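Local coordinates for 3-oxoacyl-(acyl-carrier protein) synthase II (Thermus thermophilus, PDB 1J3N) that probably catalyses the decarboxylative condensation of acyl groups with malonyl-acyl-carrier protein that lengthens the chain in fatty acid synthesis, at residues G308-V313 with P371-D376; G296-H301 with K325-S330. All coordinates share one frame; numbering follows the deposited sequence.

Contact 1 (G308-V313 with P371-D376)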
# COMPACT_ATOMS: atom_id res chain seq x y z
N GLY A 308 14.19 -17.03 -11.13
CA GLY A 308 13.14 -17.08 -10.12
C GLY A 308 12.66 -18.48 -9.76
O GLY A 308 12.65 -18.85 -8.59
N ASP A 309 12.25 -19.26 -10.76
CA ASP A 309 11.77 -20.62 -10.50
C ASP A 309 12.80 -21.45 -9.72
O ASP A 309 12.42 -22.28 -8.90
CB ASP A 309 11.42 -21.31 -11.83
CG ASP A 309 10.07 -20.87 -12.38
OD1 ASP A 309 9.63 -19.74 -12.08
OD2 ASP A 309 9.46 -21.66 -13.14
N ARG A 310 14.08 -21.20 -9.96
CA ARG A 310 15.15 -21.93 -9.26
C ARG A 310 15.38 -21.41 -7.84
O ARG A 310 15.62 -22.18 -6.91
CB ARG A 310 16.45 -21.83 -10.06
CG ARG A 310 17.66 -22.45 -9.37
CD ARG A 310 18.85 -22.49 -10.32
NE ARG A 310 20.03 -23.11 -9.72
CZ ARG A 310 21.00 -22.42 -9.13
NH1 ARG A 310 20.94 -21.10 -9.08
NH2 ARG A 310 22.03 -23.06 -8.58
N ALA A 311 15.34 -20.09 -7.69
CA ALA A 311 15.54 -19.47 -6.38
C ALA A 311 14.51 -19.99 -5.39
O ALA A 311 14.81 -20.19 -4.21
CB ALA A 311 15.44 -17.96 -6.49
N GLU A 312 13.28 -20.20 -5.88
CA GLU A 312 12.20 -20.70 -5.05
C GLU A 312 12.47 -22.14 -4.61
O GLU A 312 12.43 -22.45 -3.43
CB GLU A 312 10.86 -20.61 -5.80
CG GLU A 312 9.66 -21.18 -5.04
CD GLU A 312 8.32 -20.55 -5.43
OE1 GLU A 312 8.14 -20.19 -6.61
OE2 GLU A 312 7.45 -20.42 -4.54
N VAL A 313 12.77 -23.01 -5.57
CA VAL A 313 13.06 -24.41 -5.27
C VAL A 313 14.23 -24.52 -4.28
O VAL A 313 14.15 -25.27 -3.31
CB VAL A 313 13.38 -25.20 -6.56
CG1 VAL A 313 13.82 -26.62 -6.21
CG2 VAL A 313 12.16 -25.22 -7.47
N PRO A 371 15.50 -31.21 -14.36
CA PRO A 371 16.04 -32.15 -13.37
C PRO A 371 16.74 -31.51 -12.17
O PRO A 371 16.82 -32.10 -11.11
CB PRO A 371 16.98 -33.02 -14.20
CG PRO A 371 17.46 -32.06 -15.26
CD PRO A 371 16.18 -31.35 -15.65
N GLU A 372 17.26 -30.30 -12.35
CA GLU A 372 17.95 -29.61 -11.26
C GLU A 372 16.97 -29.26 -10.13
O GLU A 372 17.39 -29.06 -8.99
CB GLU A 372 18.60 -28.33 -11.78
CG GLU A 372 19.24 -27.48 -10.69
CD GLU A 372 19.68 -26.12 -11.19
OE1 GLU A 372 20.80 -26.00 -11.73
OE2 GLU A 372 18.89 -25.16 -11.05
N LEU A 373 15.69 -29.20 -10.46
CA LEU A 373 14.64 -28.88 -9.48
C LEU A 373 13.84 -30.16 -9.19
O LEU A 373 12.74 -30.34 -9.70
CB LEU A 373 13.71 -27.81 -10.06
CG LEU A 373 14.40 -26.62 -10.74
CD1 LEU A 373 13.35 -25.74 -11.42
CD2 LEU A 373 15.18 -25.82 -9.71
N ASP A 374 14.40 -31.02 -8.35
CA ASP A 374 13.76 -32.30 -8.03
C ASP A 374 12.65 -32.26 -6.98
O ASP A 374 12.77 -32.85 -5.91
CB ASP A 374 14.82 -33.32 -7.60
CG ASP A 374 15.55 -32.91 -6.34
OD1 ASP A 374 16.10 -31.78 -6.31
OD2 ASP A 374 15.57 -33.70 -5.37
N LEU A 375 11.56 -31.57 -7.30
CA LEU A 375 10.42 -31.50 -6.40
C LEU A 375 9.21 -32.03 -7.14
O LEU A 375 9.19 -32.05 -8.37
CB LEU A 375 10.17 -30.06 -5.95
CG LEU A 375 11.21 -29.41 -5.02
CD1 LEU A 375 10.76 -28.00 -4.67
CD2 LEU A 375 11.36 -30.25 -3.76
N ASP A 376 8.21 -32.47 -6.39
CA ASP A 376 6.99 -32.99 -7.00
C ASP A 376 6.12 -31.80 -7.39
O ASP A 376 5.48 -31.20 -6.53
CB ASP A 376 6.25 -33.88 -6.00
CG ASP A 376 5.04 -34.56 -6.60
OD1 ASP A 376 4.59 -34.13 -7.68
OD2 ASP A 376 4.53 -35.52 -6.00
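Arg310 and Glu372 form a salt bridge on the outer, more exposed side of this contact, with Arg310 NE 2.7 Å from Glu372 OE2. The arginine is extended from CG to NE, and the carboxylate oxygen lies at the guanidinium edge, although the two planes are turned 56° apart. The hydrogen bond within the pair is weak and bent (118° at the hydrogen), and the exact place of OE2 is doubtful. A second charge pair, from Asp374 to Lys317 two helical turns beyond Arg310, also ties the loop to the helix.

Inward from the charges, aliphatic side chains carry the contact. Leu373 lays its CD2 methyl over the helix, 3.9 Å from Arg310 CA and 3.7 Å from Val313 CB. With its CG1 anti to the backbone N (chi1 175°), Val313 sends that methyl to Leu375 CD1, also at 3.7 Å. A branched valine suits the spot because its two methyls can meet two leucines at once; Leu375 also packs on Ile316 and Ala324. The irregular loop, with an inverse gamma turn centred on Asp374, thus lies along helix 306-324, the crossover helix of a beta-alpha-beta unit in the thiolase-type fold of condensing enzymes.

Contact 2 (G296-H301 with K325-S330)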
# COMPACT_ATOMS: atom_id res chain seq x y z
N GLY A 296 2.17 -30.07 3.69
CA GLY A 296 2.06 -31.06 2.62
C GLY A 296 1.88 -30.45 1.24
O GLY A 296 2.02 -31.15 0.23
N TYR A 297 1.59 -29.15 1.19
CA TYR A 297 1.40 -28.46 -0.09
C TYR A 297 1.95 -27.03 -0.09
O TYR A 297 1.85 -26.32 0.91
CB TYR A 297 -0.08 -28.41 -0.46
CG TYR A 297 -0.37 -27.61 -1.71
CD1 TYR A 297 0.27 -27.92 -2.91
CD2 TYR A 297 -1.30 -26.57 -1.72
CE1 TYR A 297 0.00 -27.22 -4.08
CE2 TYR A 297 -1.59 -25.86 -2.89
CZ TYR A 297 -0.93 -26.19 -4.07
OH TYR A 297 -1.21 -25.54 -5.25
N ILE A 298 2.52 -26.62 -1.22
CA ILE A 298 3.04 -25.27 -1.39
C ILE A 298 2.58 -24.70 -2.72
O ILE A 298 2.96 -25.22 -3.77
CB ILE A 298 4.58 -25.21 -1.39
CG1 ILE A 298 5.14 -25.71 -0.06
CG2 ILE A 298 5.03 -23.78 -1.63
CD1 ILE A 298 6.66 -25.58 0.05
N ASN A 299 1.76 -23.66 -2.68
CA ASN A 299 1.33 -23.04 -3.93
C ASN A 299 2.47 -22.10 -4.23
O ASN A 299 2.56 -21.01 -3.67
CB ASN A 299 0.02 -22.27 -3.77
CG ASN A 299 -0.46 -21.69 -5.09
OD1 ASN A 299 -0.00 -20.62 -5.52
ND2 ASN A 299 -1.36 -22.40 -5.75
N ALA A 300 3.36 -22.54 -5.12
CA ALA A 300 4.53 -21.77 -5.49
C ALA A 300 4.23 -20.47 -6.20
O ALA A 300 3.13 -20.25 -6.71
CB ALA A 300 5.44 -22.62 -6.36
N HIS A 301 5.24 -19.60 -6.21
CA HIS A 301 5.16 -18.33 -6.89
C HIS A 301 5.37 -18.68 -8.36
O HIS A 301 4.64 -18.20 -9.24
CB HIS A 301 6.27 -17.40 -6.39
CG HIS A 301 6.27 -16.06 -7.04
ND1 HIS A 301 5.15 -15.26 -7.10
CD2 HIS A 301 7.25 -15.37 -7.67
CE1 HIS A 301 5.44 -14.14 -7.74
NE2 HIS A 301 6.71 -14.18 -8.10
N LYS A 325 11.29 -33.35 -0.40
CA LYS A 325 11.03 -34.45 -1.31
C LYS A 325 9.64 -35.07 -1.12
O LYS A 325 9.15 -35.79 -1.99
CB LYS A 325 12.12 -35.52 -1.15
CG LYS A 325 13.53 -35.00 -1.42
CD LYS A 325 14.62 -36.05 -1.16
CE LYS A 325 14.71 -36.40 0.32
NZ LYS A 325 15.84 -37.33 0.61
N ARG A 326 9.01 -34.78 0.02
CA ARG A 326 7.69 -35.33 0.30
C ARG A 326 6.59 -34.29 0.06
O ARG A 326 5.40 -34.58 0.20
CB ARG A 326 7.64 -35.82 1.75
CG ARG A 326 6.65 -36.96 1.98
CD ARG A 326 7.02 -37.78 3.22
NE ARG A 326 6.92 -37.00 4.45
CZ ARG A 326 7.18 -37.48 5.66
NH1 ARG A 326 7.55 -38.74 5.81
NH2 ARG A 326 7.06 -36.70 6.72
N LEU A 327 7.00 -33.08 -0.30
CA LEU A 327 6.06 -31.99 -0.55
C LEU A 327 5.44 -32.10 -1.93
O LEU A 327 5.95 -32.80 -2.80
CB LEU A 327 6.77 -30.64 -0.48
CG LEU A 327 7.28 -30.02 0.82
CD1 LEU A 327 8.21 -28.87 0.47
CD2 LEU A 327 6.11 -29.55 1.67
N MET A 328 4.33 -31.41 -2.11
CA MET A 328 3.66 -31.34 -3.40
C MET A 328 3.66 -29.85 -3.69
O MET A 328 3.24 -29.06 -2.85
CB MET A 328 2.22 -31.85 -3.33
CG MET A 328 2.09 -33.36 -3.27
SD MET A 328 0.37 -33.89 -3.36
CE MET A 328 -0.15 -33.54 -1.66
N VAL A 329 4.15 -29.48 -4.86
CA VAL A 329 4.22 -28.07 -5.22
C VAL A 329 3.59 -27.87 -6.59
O VAL A 329 3.87 -28.62 -7.53
CB VAL A 329 5.70 -27.58 -5.27
CG1 VAL A 329 5.76 -26.07 -5.43
CG2 VAL A 329 6.45 -28.02 -4.01
N SER A 330 2.72 -26.88 -6.72
CA SER A 330 2.12 -26.61 -8.02
C SER A 330 1.98 -25.11 -8.23
O SER A 330 1.83 -24.34 -7.28
CB SER A 330 0.75 -27.31 -8.16
OG SER A 330 -0.30 -26.57 -7.57
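Gly296 begins the pairing through its carbonyl, which accepts Met328 N at 3.3 Å from above the carbonyl plane. Tyr297 has CG anti to its own amide nitrogen (chi1 176°), which carries the ring along the neighbouring strand: CD1 passes 3.2 Å from Met328 O, and the hydroxyl donates in the ring plane to Ser330 OG at 2.7 Å. Ser330 OG in turn bonds to Pro361 O, a short buried chain of hydrogen bonds from tyrosine to serine to carbonyl that suits two hydroxyls. A phenylalanine here would probably leave Ser330 OG without the tyrosine hydroxyl as its donor. Ile298 N binds Met328 O at 3.0 Å, and Ile298 O receives a weak bond from Ser330 N. These links make strands 297-299 and 328-330 a parallel pair, their axes 15° apart, joined by helix 306-324 in a beta-alpha-beta crossover. On the helix side of the sheet, Ile298 CD1 meets Leu327 CD1 at 3.7 Å, and both residues touch Ile316. Beyond Asn299, whose backbone pairs with strand 388-394, Ala300 N bonds to Ser330 O at 3.2 Å; its small CB fits against Val329 CG1 at 3.6 Å, beside Glu312.

Overall arrangement
The two contacts lie with centres about 11 Å apart, on the same side of the chain's centre, and both involve one beta-alpha-beta unit, contact 1 through its helix and contact 2 through its strands. Along the chain their segments alternate: 296-301, then 308-313, then 325-330, and finally the loop 371-376, which contact 1 fastens to the helix. They also touch directly. Glu312 of the helix accepts His301 N just beyond the first strand, and Asp376 O probably accepts Val329 N. The loop thus packs against both the helix and the second strand of the unit, at the end of the mixed sheet where strand 297-299 lies between 328-330 and 388-394.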